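Local coordinates for protein adenosine deaminase 1 (Arthrobacter aurescens, PDB 3RYS) that probably catalyses the zinc-dependent hydrolytic deamination of adenine to hypoxanthine, a step of purine salvage and nitrogen catabolism, at residues 249-254 with 280-286; 246-250 with 291-296; 70-74 with 106-112. One frame throughout, in Å; residues are numbered along the deposited sequence.

How the contacts relate
All three contacts belong to one adenosine deaminase domain of the TIM-barrel class. Along the chain contact 3 (70-74 with 106-112) comes before the other two. Contacts 1 and 2 start from the same helix, 248-253, share Leu-249 and Ser-250, and have centres about 8 Å apart. That helix meets the loop after strand 275-277 in contact 1 and helix 289-300 in contact 2. Contact 3 lies about 22 Å from contact 1 and 29 Å from contact 2, centre to centre, across the chain's middle from the latter. Contact 1 holds zinc and adenine ligands; contact 3 packs the 70-74 connection against the end of helix 104-108, the Met-70 side chain about 7 Å from the adenine.

Contact 1: residues 249-254 with 280-286; sequences LSNVRL and DDPAYFG. With ZN (zinc ion), chain C; ADE (adenine), chain D.
The Phe-285 ring is sandwiched between Ser-250 CA over one face and Tyr-284 CB over the other, both offset toward the rim, beside the zinc site of an adenosine deaminase TIM barrel. Ser-250 CA stands 3.9 Å from the ring centroid, a CH-pi contact across which helix 248-253 meets the loop after strand 275-277. Arg-253 CB and Leu-254 reach the ring obliquely, with Leu-254 CD2 3.7 Å from Phe-285 CE1. Phe-62 of helix 59-69 also meets this ring, their planes at about 45°.

The Arg-253 guanidinium has Tyr-284 O and Phe-285 CA over one face. The carbonyl therefore faces the flat cation at an angle poor for a hydrogen bond, whereas NH1 bonds to Tyr-54 O. Bends at chi2 and chi3 bring the guanidinium over the Tyr-284 carbonyl.

Asp-280 divides its carboxylate between metal, adenine and helix. Asp-280 OD2 binds the zinc ion at 2.3 Å, joining His-19, His-21 and His-199; adenine N6 is a further ligand. OD1 lies close to adenine N6, and Asp-281 OD2 is 2.8 Å from adenine N7, so the two neighbouring aspartates flank one side of the base. Ser-250 is a second-shell residue to the zinc: with OG anti to the backbone N (chi1 177°), its hydroxyl projects from the helix and donates to Asp-280 OD1 at 2.9 Å, on the lone pair turned away from OD2.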
ATOM      1  N   LEU A 249      -1.543  10.369   5.463  1.00 15.20           N
ATOM      2  CA  LEU A 249      -2.496  10.127   6.540  1.00 13.58           C
ATOM      3  C   LEU A 249      -2.077   8.955   7.418  1.00 14.14           C
ATOM      4  O   LEU A 249      -2.273   8.975   8.634  1.00 15.08           O
ATOM      5  CB  LEU A 249      -3.891   9.875   5.975  1.00 13.06           C
ATOM      6  CG  LEU A 249      -4.543  11.054   5.259  1.00 16.07           C
ATOM      7  CD1 LEU A 249      -5.981  10.711   4.876  1.00 13.69           C
ATOM      8  CD2 LEU A 249      -4.487  12.301   6.133  1.00 11.17           C
ATOM      9  N   SER A 250      -1.513   7.927   6.797  1.00 13.07           N
ATOM     10  CA  SER A 250      -1.046   6.773   7.550  1.00 14.76           C
ATOM     11  C   SER A 250      -0.033   7.202   8.623  1.00 15.03           C
ATOM     12  O   SER A 250      -0.176   6.861   9.804  1.00 11.90           O
ATOM     13  CB  SER A 250      -0.441   5.731   6.607  1.00 11.54           C
ATOM     14  OG  SER A 250       0.074   4.632   7.331  1.00 11.28           O
ATOM     15  N   ASN A 251       0.975   7.966   8.203  1.00 12.02           N
ATOM     16  CA  ASN A 251       2.025   8.424   9.103  1.00 12.82           C
ATOM     17  C   ASN A 251       1.487   9.275  10.252  1.00 15.39           C
ATOM     18  O   ASN A 251       1.988   9.206  11.379  1.00 13.95           O
ATOM     19  CB  ASN A 251       3.095   9.196   8.328  1.00 12.59           C
ATOM     20  CG  ASN A 251       3.751   8.357   7.247  1.00 15.32           C
ATOM     21  OD1 ASN A 251       3.751   7.128   7.316  1.00 14.49           O
ATOM     22  ND2 ASN A 251       4.314   9.017   6.243  1.00 14.41           N
ATOM     23  N   VAL A 252       0.468  10.077   9.965  1.00 11.86           N
ATOM     24  CA  VAL A 252      -0.137  10.910  10.990  1.00 15.24           C
ATOM     25  C   VAL A 252      -0.910  10.058  11.996  1.00 15.46           C
ATOM     26  O   VAL A 252      -0.710  10.174  13.206  1.00 14.47           O
ATOM     27  CB  VAL A 252      -1.071  11.991  10.393  1.00 12.52           C
ATOM     28  CG1 VAL A 252      -1.904  12.631  11.488  1.00 10.59           C
ATOM     29  CG2 VAL A 252      -0.259  13.048   9.666  1.00 16.78           C
ATOM     30  N   ARG A 253      -1.777   9.188  11.491  1.00 12.78           N
ATOM     31  CA  ARG A 253      -2.641   8.399  12.356  1.00 12.96           C
ATOM     32  C   ARG A 253      -1.880   7.339  13.158  1.00 14.32           C
ATOM     33  O   ARG A 253      -2.389   6.829  14.150  1.00 12.99           O
ATOM     34  CB  ARG A 253      -3.775   7.769  11.546  1.00 14.49           C
ATOM     35  CG  ARG A 253      -4.881   8.747  11.180  1.00 13.05           C
ATOM     36  CD  ARG A 253      -5.750   9.091  12.388  1.00 13.01           C
ATOM     37  NE  ARG A 253      -6.411   7.906  12.929  1.00 19.40           N
ATOM     38  CZ  ARG A 253      -7.561   7.409  12.476  1.00 21.99           C
ATOM     39  NH1 ARG A 253      -8.072   6.321  13.032  1.00 22.29           N
ATOM     40  NH2 ARG A 253      -8.202   7.992  11.468  1.00 17.63           N
ATOM     41  N   LEU A 254      -0.662   7.015  12.729  1.00 15.97           N
ATOM     42  CA  LEU A 254       0.171   6.051  13.444  1.00 14.50           C
ATOM     43  C   LEU A 254       1.185   6.770  14.320  1.00 15.29           C
ATOM     44  O   LEU A 254       2.010   6.138  14.982  1.00 14.74           O
ATOM     45  CB  LEU A 254       0.891   5.112  12.473  1.00 13.35           C
ATOM     46  CG  LEU A 254       0.030   4.097  11.725  1.00 14.74           C
ATOM     47  CD1 LEU A 254       0.914   3.066  11.056  1.00 14.26           C
ATOM     48  CD2 LEU A 254      -0.953   3.427  12.673  1.00 16.27           C
ATOM     49  N   ASP A 280      -2.392   3.578   1.742  1.00 14.31           N
ATOM     50  CA  ASP A 280      -1.846   2.520   2.595  1.00 13.33           C
ATOM     51  C   ASP A 280      -2.915   1.575   3.156  1.00 11.60           C
ATOM     52  O   ASP A 280      -3.108   0.474   2.641  1.00 11.13           O
ATOM     53  CB  ASP A 280      -1.004   3.127   3.728  1.00 13.50           C
ATOM     54  CG  ASP A 280      -0.186   2.088   4.470  1.00 13.84           C
ATOM     55  OD1 ASP A 280       0.262   2.374   5.599  1.00 13.67           O
ATOM     56  OD2 ASP A 280       0.010   0.983   3.925  1.00 14.71           O
ATOM     57  N   ASP A 281      -3.589   2.007   4.218  1.00 12.56           N
ATOM     58  CA  ASP A 281      -4.691   1.254   4.814  1.00 12.55           C
ATOM     59  C   ASP A 281      -5.909   2.182   4.950  1.00 13.54           C
ATOM     60  O   ASP A 281      -6.188   2.707   6.031  1.00 13.00           O
ATOM     61  CB  ASP A 281      -4.274   0.693   6.180  1.00 13.11           C
ATOM     62  CG  ASP A 281      -3.010  -0.169   6.108  1.00 15.10           C
ATOM     63  OD1 ASP A 281      -3.139  -1.368   5.790  1.00 18.47           O
ATOM     64  OD2 ASP A 281      -1.894   0.332   6.388  1.00 11.56           O
ATOM     65  N   PRO A 282      -6.641   2.381   3.842  1.00 13.88           N
ATOM     66  CA  PRO A 282      -7.675   3.409   3.658  1.00 14.01           C
ATOM     67  C   PRO A 282      -8.824   3.379   4.667  1.00 14.35           C
ATOM     68  O   PRO A 282      -9.340   4.436   5.026  1.00 14.65           O
ATOM     69  CB  PRO A 282      -8.232   3.105   2.263  1.00 13.02           C
ATOM     70  CG  PRO A 282      -7.211   2.274   1.603  1.00 13.06           C
ATOM     71  CD  PRO A 282      -6.540   1.494   2.672  1.00 13.26           C
ATOM     72  N   ALA A 283      -9.238   2.193   5.099  1.00 13.80           N
ATOM     73  CA  ALA A 283     -10.389   2.088   5.989  1.00 17.34           C
ATOM     74  C   ALA A 283      -9.998   2.294   7.453  1.00 15.96           C
ATOM     75  O   ALA A 283     -10.856   2.328   8.332  1.00 17.17           O
ATOM     76  CB  ALA A 283     -11.100   0.753   5.797  1.00 13.15           C
ATOM     77  N   TYR A 284      -8.701   2.446   7.703  1.00 13.10           N
ATOM     78  CA  TYR A 284      -8.199   2.631   9.060  1.00 17.86           C
ATOM     79  C   TYR A 284      -7.686   4.051   9.329  1.00 18.72           C
ATOM     80  O   TYR A 284      -7.631   4.492  10.481  1.00 16.74           O
ATOM     81  CB  TYR A 284      -7.086   1.621   9.358  1.00 16.93           C
ATOM     82  CG  TYR A 284      -7.579   0.209   9.534  1.00 17.94           C
ATOM     83  CD1 TYR A 284      -7.853  -0.592   8.433  1.00 18.06           C
ATOM     84  CD2 TYR A 284      -7.772  -0.326  10.800  1.00 17.87           C
ATOM     85  CE1 TYR A 284      -8.309  -1.888   8.587  1.00 16.38           C
ATOM     86  CE2 TYR A 284      -8.225  -1.618  10.965  1.00 18.75           C
ATOM     87  CZ  TYR A 284      -8.493  -2.396   9.855  1.00 16.38           C
ATOM     88  OH  TYR A 284      -8.942  -3.687  10.015  1.00 16.00           O
ATOM     89  N   PHE A 285      -7.302   4.754   8.270  1.00 13.38           N
ATOM     90  CA  PHE A 285      -6.682   6.062   8.424  1.00 15.41           C
ATOM     91  C   PHE A 285      -7.587   7.173   7.894  1.00 17.27           C
ATOM     92  O   PHE A 285      -7.151   8.311   7.703  1.00 15.00           O
ATOM     93  CB  PHE A 285      -5.301   6.091   7.755  1.00 13.47           C
ATOM     94  CG  PHE A 285      -4.389   4.981   8.204  1.00 12.94           C
ATOM     95  CD1 PHE A 285      -4.317   4.622   9.542  1.00 14.24           C
ATOM     96  CD2 PHE A 285      -3.596   4.302   7.291  1.00 14.52           C
ATOM     97  CE1 PHE A 285      -3.473   3.601   9.963  1.00 16.81           C
ATOM     98  CE2 PHE A 285      -2.749   3.278   7.704  1.00 13.36           C
ATOM     99  CZ  PHE A 285      -2.690   2.926   9.042  1.00 14.44           C
ATOM    100  N   GLY A 286      -8.850   6.822   7.660  1.00 18.85           N
ATOM    101  CA  GLY A 286      -9.884   7.787   7.323  1.00 14.03           C
ATOM    102  C   GLY A 286      -9.764   8.471   5.974  1.00 14.98           C
ATOM    103  O   GLY A 286     -10.010   9.673   5.866  1.00 18.65           O
TER
HETATM  104 ZN    ZN C 344       1.957  -0.082   4.502  1.00 17.39          ZN
HETATM  105  N9  ADE D 345       0.756  -3.717   7.487  1.00 18.84           N
HETATM  106  C8  ADE D 345      -0.274  -3.054   6.874  1.00 21.89           C
HETATM  107  N7  ADE D 345      -0.048  -1.773   6.672  1.00 20.30           N
HETATM  108  C5  ADE D 345       1.224  -1.585   7.196  1.00 22.54           C
HETATM  109  C6  ADE D 345       2.049  -0.444   7.297  1.00 23.31           C
HETATM  110  N6  ADE D 345       1.682   0.764   6.853  1.00 21.81           N
HETATM  111  N1  ADE D 345       3.263  -0.596   7.873  1.00 22.49           N
HETATM  112  C2  ADE D 345       3.620  -1.810   8.317  1.00 22.84           C
HETATM  113  N3  ADE D 345       2.936  -2.956   8.279  1.00 21.82           N
HETATM  114  C4  ADE D 345       1.735  -2.772   7.702  1.00 20.84           C

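Contact 2: residues 246-250 with 291-296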
ATOM      1  N   VAL A 246       5.125   7.182  -0.255  1.00 14.55           N
ATOM      2  CA  VAL A 246       4.707   7.903   0.945  1.00 13.30           C
ATOM      3  C   VAL A 246       3.210   7.778   1.224  1.00 11.96           C
ATOM      4  O   VAL A 246       2.390   7.789   0.306  1.00 11.08           O
ATOM      5  CB  VAL A 246       5.066   9.400   0.857  1.00 13.75           C
ATOM      6  CG1 VAL A 246       4.735  10.102   2.173  1.00 10.63           C
ATOM      7  CG2 VAL A 246       6.538   9.576   0.499  1.00 13.38           C
ATOM      8  N   CYS A 247       2.863   7.668   2.503  1.00 13.18           N
ATOM      9  CA  CYS A 247       1.469   7.568   2.925  1.00 13.63           C
ATOM     10  C   CYS A 247       1.189   8.591   4.020  1.00 13.77           C
ATOM     11  O   CYS A 247       1.335   8.293   5.206  1.00 13.39           O
ATOM     12  CB  CYS A 247       1.160   6.156   3.431  1.00 14.47           C
ATOM     13  SG  CYS A 247       1.763   4.830   2.351  1.00 10.47           S
ATOM     14  N   PRO A 248       0.787   9.808   3.617  1.00 14.92           N
ATOM     15  CA  PRO A 248       0.628  10.967   4.510  1.00 14.70           C
ATOM     16  C   PRO A 248      -0.286  10.722   5.713  1.00 15.15           C
ATOM     17  O   PRO A 248       0.161  10.864   6.851  1.00 16.54           O
ATOM     18  CB  PRO A 248       0.035  12.036   3.589  1.00 16.57           C
ATOM     19  CG  PRO A 248       0.527  11.645   2.212  1.00 14.22           C
ATOM     20  CD  PRO A 248       0.512  10.151   2.209  1.00 11.82           C
ATOM     21  N   LEU A 249      -1.543  10.369   5.463  1.00 15.20           N
ATOM     22  CA  LEU A 249      -2.496  10.127   6.540  1.00 13.58           C
ATOM     23  C   LEU A 249      -2.077   8.955   7.418  1.00 14.14           C
ATOM     24  O   LEU A 249      -2.273   8.975   8.634  1.00 15.08           O
ATOM     25  CB  LEU A 249      -3.891   9.875   5.975  1.00 13.06           C
ATOM     26  CG  LEU A 249      -4.543  11.054   5.259  1.00 16.07           C
ATOM     27  CD1 LEU A 249      -5.981  10.711   4.876  1.00 13.69           C
ATOM     28  CD2 LEU A 249      -4.487  12.301   6.133  1.00 11.17           C
ATOM     29  N   SER A 250      -1.513   7.927   6.797  1.00 13.07           N
ATOM     30  CA  SER A 250      -1.046   6.773   7.550  1.00 14.76           C
ATOM     31  C   SER A 250      -0.033   7.202   8.623  1.00 15.03           C
ATOM     32  O   SER A 250      -0.176   6.861   9.804  1.00 11.90           O
ATOM     33  CB  SER A 250      -0.441   5.731   6.607  1.00 11.54           C
ATOM     34  OG  SER A 250       0.074   4.632   7.331  1.00 11.28           O
ATOM     35  N   ASP A 291      -8.297  11.364  -0.843  1.00 14.20           N
ATOM     36  CA  ASP A 291      -8.387  12.016   0.458  1.00 14.07           C
ATOM     37  C   ASP A 291      -7.015  12.481   0.916  1.00 15.40           C
ATOM     38  O   ASP A 291      -6.884  13.551   1.508  1.00 18.70           O
ATOM     39  CB  ASP A 291      -9.001  11.078   1.496  1.00 13.72           C
ATOM     40  CG  ASP A 291     -10.486  10.858   1.276  1.00 18.11           C
ATOM     41  OD1 ASP A 291     -11.229  11.859   1.126  1.00 19.01           O
ATOM     42  OD2 ASP A 291     -10.908   9.681   1.256  1.00 17.40           O
ATOM     43  N   ASN A 292      -5.991  11.677   0.643  1.00 15.52           N
ATOM     44  CA  ASN A 292      -4.624  12.071   0.963  1.00 14.04           C
ATOM     45  C   ASN A 292      -4.243  13.327   0.191  1.00 16.15           C
ATOM     46  O   ASN A 292      -3.631  14.236   0.739  1.00 17.47           O
ATOM     47  CB  ASN A 292      -3.627  10.943   0.681  1.00 12.60           C
ATOM     48  CG  ASN A 292      -3.603   9.888   1.784  1.00 15.92           C
ATOM     49  OD1 ASN A 292      -2.721   9.897   2.645  1.00 16.06           O
ATOM     50  ND2 ASN A 292      -4.573   8.979   1.765  1.00 13.07           N
ATOM     51  N   PHE A 293      -4.618  13.381  -1.083  1.00 14.70           N
ATOM     52  CA  PHE A 293      -4.340  14.561  -1.890  1.00 15.88           C
ATOM     53  C   PHE A 293      -5.082  15.776  -1.348  1.00 18.62           C
ATOM     54  O   PHE A 293      -4.493  16.841  -1.161  1.00 17.69           O
ATOM     55  CB  PHE A 293      -4.716  14.322  -3.352  1.00 14.09           C
ATOM     56  CG  PHE A 293      -3.637  13.660  -4.151  1.00 14.98           C
ATOM     57  CD1 PHE A 293      -3.641  12.290  -4.347  1.00 16.62           C
ATOM     58  CD2 PHE A 293      -2.619  14.406  -4.708  1.00 15.12           C
ATOM     59  CE1 PHE A 293      -2.649  11.678  -5.085  1.00 15.48           C
ATOM     60  CE2 PHE A 293      -1.622  13.800  -5.445  1.00 18.16           C
ATOM     61  CZ  PHE A 293      -1.637  12.434  -5.636  1.00 14.90           C
ATOM     62  N   GLU A 294      -6.377  15.606  -1.101  1.00 20.94           N
ATOM     63  CA  GLU A 294      -7.212  16.678  -0.569  1.00 22.33           C
ATOM     64  C   GLU A 294      -6.579  17.336   0.649  1.00 23.53           C
ATOM     65  O   GLU A 294      -6.565  18.564   0.766  1.00 23.01           O
ATOM     66  CB  GLU A 294      -8.593  16.146  -0.195  1.00 21.99           C
ATOM     67  CG  GLU A 294      -9.522  17.210   0.360  1.00 27.77           C
ATOM     68  CD  GLU A 294     -10.761  16.621   1.002  1.00 38.22           C
ATOM     69  OE1 GLU A 294     -10.782  15.393   1.246  1.00 44.48           O
ATOM     70  OE2 GLU A 294     -11.713  17.386   1.267  1.00 42.34           O
ATOM     71  N   GLN A 295      -6.054  16.516   1.554  1.00 20.99           N
ATOM     72  CA  GLN A 295      -5.444  17.032   2.772  1.00 21.71           C
ATOM     73  C   GLN A 295      -4.102  17.719   2.503  1.00 18.54           C
ATOM     74  O   GLN A 295      -3.763  18.709   3.154  1.00 19.60           O
ATOM     75  CB  GLN A 295      -5.299  15.921   3.816  1.00 18.71           C
ATOM     76  CG  GLN A 295      -6.629  15.378   4.336  1.00 22.30           C
ATOM     77  CD  GLN A 295      -7.510  16.454   4.956  1.00 31.37           C
ATOM     78  OE1 GLN A 295      -8.095  17.277   4.251  1.00 37.53           O
ATOM     79  NE2 GLN A 295      -7.615  16.444   6.282  1.00 30.20           N
ATOM     80  N   LEU A 296      -3.349  17.198   1.539  1.00 15.36           N
ATOM     81  CA  LEU A 296      -2.074  17.801   1.152  1.00 19.91           C
ATOM     82  C   LEU A 296      -2.284  19.205   0.609  1.00 21.66           C
ATOM     83  O   LEU A 296      -1.503  20.115   0.890  1.00 20.16           O
ATOM     84  CB  LEU A 296      -1.364  16.950   0.096  1.00 18.19           C
ATOM     85  CG  LEU A 296      -0.822  15.606   0.581  1.00 19.86           C
ATOM     86  CD1 LEU A 296      -0.197  14.841  -0.573  1.00 16.63           C
ATOM     87  CD2 LEU A 296       0.176  15.805   1.719  1.00 12.72           C
TER
HETATM   88  O   HOH W   1      -1.832   7.324   3.874  1.00 16.12           O
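Asn-292 reaches out of helix 289-300 to the first turn of helix 248-253, where its side-chain carbonyl meets Pro-248 and Leu-249. From CB, the chain leaves with CG anti to the carbonyl carbon (chi1 -79°), which carries the amide toward the neighbouring helix. Asn-292 CG lies 3.8 Å from Leu-249 CG. Asn-292 OD1 accepts from Leu-249 N at 3.1 Å; the N-H points almost straight at it, at 171°, although the donor is tilted 23° from the carbonyl plane. Asn-292 OD1 also lies 3.3 Å from Pro-248 CD. Water 1 accepts from Ser-250 N and, 3.0 Å from Asn-292 OD1, can link the two. Leu-249 N and Ser-250 N are first-turn N-H groups, which have no helical carbonyl four residues back. On the other branch, Asn-292 ND2 lies 3.8 Å from Leu-249 CD1. It donates to Tyr-288 O, which fixes which way round the amide sits.

An alanine in place of Asn-292 would remove this amide and is likely to leave Leu-249 N and Tyr-288 O without their mates.

Apolar contacts flank the amide. Pro-248 CG approaches Leu-296 CD2 at 4.2 Å, while Leu-249 CD2 meets Gln-295 CG, their side chains crossing at about a right angle. Farther in, Asn-292 and Leu-296 both rest on Val-277 of strand 275-277. Cys-247, at the N-cap position of helix 248-253, points its CB away from helix 289-300 and packs on His-19, a zinc ligand. The arrangement is that of the carboxy-terminal end of a strand in a TIM barrel: strand 244-246 runs into a short helix beside the metal site, and helix 289-300, which follows strand 275-277, packs against its first turn.

Contact 3: residues 70-74 with 106-112; sequences MAVLQ and AHTSRGV
Arg-110 lays one face of its guanidinium against the peptide carbonyl of Met-70, with Met-70 O 3.1 Å from Arg-110 CZ. That carbonyl is not hydrogen-bonded to Arg-110, the angle to NH2 being poor, and instead accepts from Leu-73 N in the 3-10 turn. Arg-110 NH2 turns to Leu-73 O, 2.6 Å away and only 3° out of the guanidinium plane, at an N-H...O angle of 156°; seen from the acceptor, the donor stands well above the carbonyl plane. A weak bond from NH2 also reaches Gln-74 OE1, whose amide is turned 81° from the guanidinium. The arginine bends at chi3, and NH1, at the edge of the His-107 ring, gives a weak bond back to Ala-106 O.

Arg-110 sits in a Schellman motif at the C-terminal end of the helix that starts at residue 104, after strand 95-102 of the barrel. Gly-111 takes the positive phi, and the two bonds are Val-112 N to His-107 O and a weak one from Gly-111 N to Thr-108 O. Arg-110 N is a second donor to His-107 O, the two coming from opposite faces of its plane. The facing segment, 70-74, joins helices 59-69 and 76-92.

Toward the adenine, the extended Met-70 chain sets SD 3.3 Å from Ala-106 CB. The sulfur also lies 4.4 Å from the His-107 ring centroid, obliquely, as a Met-aromatic contact. Phe-79 of helix 76-92 meets the same ring edge-to-face. Leu-73 CD1 comes to 4.0 Å from His-107 NE2, and Val-112 CG2 lies 3.7 Å from Leu-73 O.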
ATOM      1  N   MET A  70      -9.379  -9.210  10.304  1.00 15.70           N
ATOM      2  CA  MET A  70      -9.279 -10.186   9.226  1.00 16.31           C
ATOM      3  C   MET A  70     -10.074 -11.459   9.510  1.00 15.45           C
ATOM      4  O   MET A  70     -10.245 -12.297   8.625  1.00 14.82           O
ATOM      5  CB  MET A  70      -7.817 -10.546   8.955  1.00 15.78           C
ATOM      6  CG  MET A  70      -6.982  -9.402   8.425  1.00 14.39           C
ATOM      7  SD  MET A  70      -5.328  -9.959   7.972  1.00 24.28           S
ATOM      8  CE  MET A  70      -4.509  -8.393   7.713  1.00 17.00           C
ATOM      9  N   ALA A  71     -10.558 -11.598  10.741  1.00 13.68           N
ATOM     10  CA  ALA A  71     -11.253 -12.810  11.161  1.00 14.20           C
ATOM     11  C   ALA A  71     -12.548 -13.073  10.387  1.00 15.80           C
ATOM     12  O   ALA A  71     -13.021 -14.209  10.337  1.00 16.04           O
ATOM     13  CB  ALA A  71     -11.528 -12.771  12.656  1.00 12.97           C
ATOM     14  N   VAL A  72     -13.119 -12.031   9.791  1.00 13.87           N
ATOM     15  CA  VAL A  72     -14.365 -12.177   9.039  1.00 15.29           C
ATOM     16  C   VAL A  72     -14.129 -12.694   7.619  1.00 15.79           C
ATOM     17  O   VAL A  72     -15.073 -13.074   6.926  1.00 15.49           O
ATOM     18  CB  VAL A  72     -15.164 -10.857   8.977  1.00 14.87           C
ATOM     19  CG1 VAL A  72     -15.497 -10.369  10.382  1.00 14.00           C
ATOM     20  CG2 VAL A  72     -14.392  -9.801   8.200  1.00 13.44           C
ATOM     21  N   LEU A  73     -12.869 -12.711   7.196  1.00 13.09           N
ATOM     22  CA  LEU A  73     -12.512 -13.182   5.862  1.00 13.38           C
ATOM     23  C   LEU A  73     -12.335 -14.694   5.824  1.00 15.18           C
ATOM     24  O   LEU A  73     -11.241 -15.192   6.061  1.00 18.44           O
ATOM     25  CB  LEU A  73     -11.220 -12.515   5.400  1.00 14.11           C
ATOM     26  CG  LEU A  73     -11.231 -10.994   5.260  1.00 11.79           C
ATOM     27  CD1 LEU A  73      -9.841 -10.478   4.906  1.00  7.55           C
ATOM     28  CD2 LEU A  73     -12.260 -10.576   4.217  1.00 12.83           C
ATOM     29  N   GLN A  74     -13.400 -15.420   5.500  1.00 16.79           N
ATOM     30  CA  GLN A  74     -13.368 -16.886   5.533  1.00 17.26           C
ATOM     31  C   GLN A  74     -13.393 -17.526   4.148  1.00 14.99           C
ATOM     32  O   GLN A  74     -12.691 -18.503   3.887  1.00 16.02           O
ATOM     33  CB  GLN A  74     -14.547 -17.428   6.351  1.00 19.83           C
ATOM     34  CG  GLN A  74     -14.526 -17.046   7.820  1.00 21.22           C
ATOM     35  CD  GLN A  74     -13.291 -17.559   8.530  1.00 23.71           C
ATOM     36  OE1 GLN A  74     -12.621 -16.816   9.246  1.00 25.29           O
ATOM     37  NE2 GLN A  74     -12.978 -18.836   8.328  1.00 23.47           N
ATOM     38  N   ALA A 106      -1.361 -13.795   7.059  1.00 14.29           N
ATOM     39  CA  ALA A 106      -2.358 -13.313   8.006  1.00 11.96           C
ATOM     40  C   ALA A 106      -3.668 -14.073   7.849  1.00 14.60           C
ATOM     41  O   ALA A 106      -4.569 -13.958   8.677  1.00 16.04           O
ATOM     42  CB  ALA A 106      -2.582 -11.826   7.837  1.00 13.39           C
ATOM     43  N   HIS A 107      -3.766 -14.858   6.782  1.00 13.45           N
ATOM     44  CA  HIS A 107      -4.954 -15.667   6.551  1.00 15.73           C
ATOM     45  C   HIS A 107      -4.674 -17.162   6.719  1.00 16.79           C
ATOM     46  O   HIS A 107      -5.507 -17.898   7.244  1.00 17.82           O
ATOM     47  CB  HIS A 107      -5.550 -15.358   5.177  1.00 13.84           C
ATOM     48  CG  HIS A 107      -5.655 -13.894   4.893  1.00 13.30           C
ATOM     49  ND1 HIS A 107      -4.889 -13.263   3.936  1.00 14.96           N
ATOM     50  CD2 HIS A 107      -6.410 -12.928   5.467  1.00 10.43           C
ATOM     51  CE1 HIS A 107      -5.179 -11.975   3.922  1.00 12.69           C
ATOM     52  NE2 HIS A 107      -6.097 -11.746   4.844  1.00 13.64           N
ATOM     53  N   THR A 108      -3.497 -17.604   6.292  1.00 13.99           N
ATOM     54  CA  THR A 108      -3.123 -19.003   6.450  1.00 16.79           C
ATOM     55  C   THR A 108      -2.892 -19.334   7.927  1.00 21.46           C
ATOM     56  O   THR A 108      -3.025 -20.491   8.336  1.00 19.29           O
ATOM     57  CB  THR A 108      -1.867 -19.371   5.616  1.00 17.35           C
ATOM     58  OG1 THR A 108      -0.737 -18.623   6.085  1.00 17.00           O
ATOM     59  CG2 THR A 108      -2.095 -19.073   4.137  1.00 13.66           C
ATOM     60  N   SER A 109      -2.547 -18.313   8.714  1.00 18.28           N
ATOM     61  CA  SER A 109      -2.353 -18.463  10.157  1.00 17.98           C
ATOM     62  C   SER A 109      -3.681 -18.604  10.876  1.00 22.36           C
ATOM     63  O   SER A 109      -3.714 -18.840  12.083  1.00 23.47           O
ATOM     64  CB  SER A 109      -1.618 -17.256  10.745  1.00 16.43           C
ATOM     65  OG  SER A 109      -0.267 -17.230  10.330  1.00 23.83           O
ATOM     66  N   ARG A 110      -4.773 -18.434  10.140  1.00 18.13           N
ATOM     67  CA  ARG A 110      -6.100 -18.526  10.728  1.00 18.59           C
ATOM     68  C   ARG A 110      -6.794 -19.773  10.220  1.00 19.88           C
ATOM     69  O   ARG A 110      -7.961 -20.010  10.526  1.00 22.65           O
ATOM     70  CB  ARG A 110      -6.928 -17.290  10.390  1.00 18.86           C
ATOM     71  CG  ARG A 110      -6.499 -16.044  11.130  1.00 16.90           C
ATOM     72  CD  ARG A 110      -6.924 -14.797  10.382  1.00 15.49           C
ATOM     73  NE  ARG A 110      -8.294 -14.914   9.910  1.00 20.54           N
ATOM     74  CZ  ARG A 110      -8.653 -14.902   8.632  1.00 19.15           C
ATOM     75  NH1 ARG A 110      -7.744 -14.757   7.680  1.00 17.36           N
ATOM     76  NH2 ARG A 110      -9.932 -15.015   8.311  1.00 18.33           N
ATOM     77  N   GLY A 111      -6.069 -20.565   9.437  1.00 18.12           N
ATOM     78  CA  GLY A 111      -6.606 -21.796   8.895  1.00 16.11           C
ATOM     79  C   GLY A 111      -7.254 -21.632   7.532  1.00 16.00           C
ATOM     80  O   GLY A 111      -7.802 -22.589   6.987  1.00 15.90           O
ATOM     81  N   VAL A 112      -7.202 -20.423   6.979  1.00 15.59           N
ATOM     82  CA  VAL A 112      -7.733 -20.173   5.638  1.00 17.02           C
ATOM     83  C   VAL A 112      -6.670 -20.512   4.595  1.00 17.12           C
ATOM     84  O   VAL A 112      -5.547 -20.012   4.665  1.00 17.84           O
ATOM     85  CB  VAL A 112      -8.186 -18.702   5.449  1.00 16.19           C
ATOM     86  CG1 VAL A 112      -8.738 -18.497   4.051  1.00 15.63           C
ATOM     87  CG2 VAL A 112      -9.226 -18.308   6.499  1.00 15.26           C
TER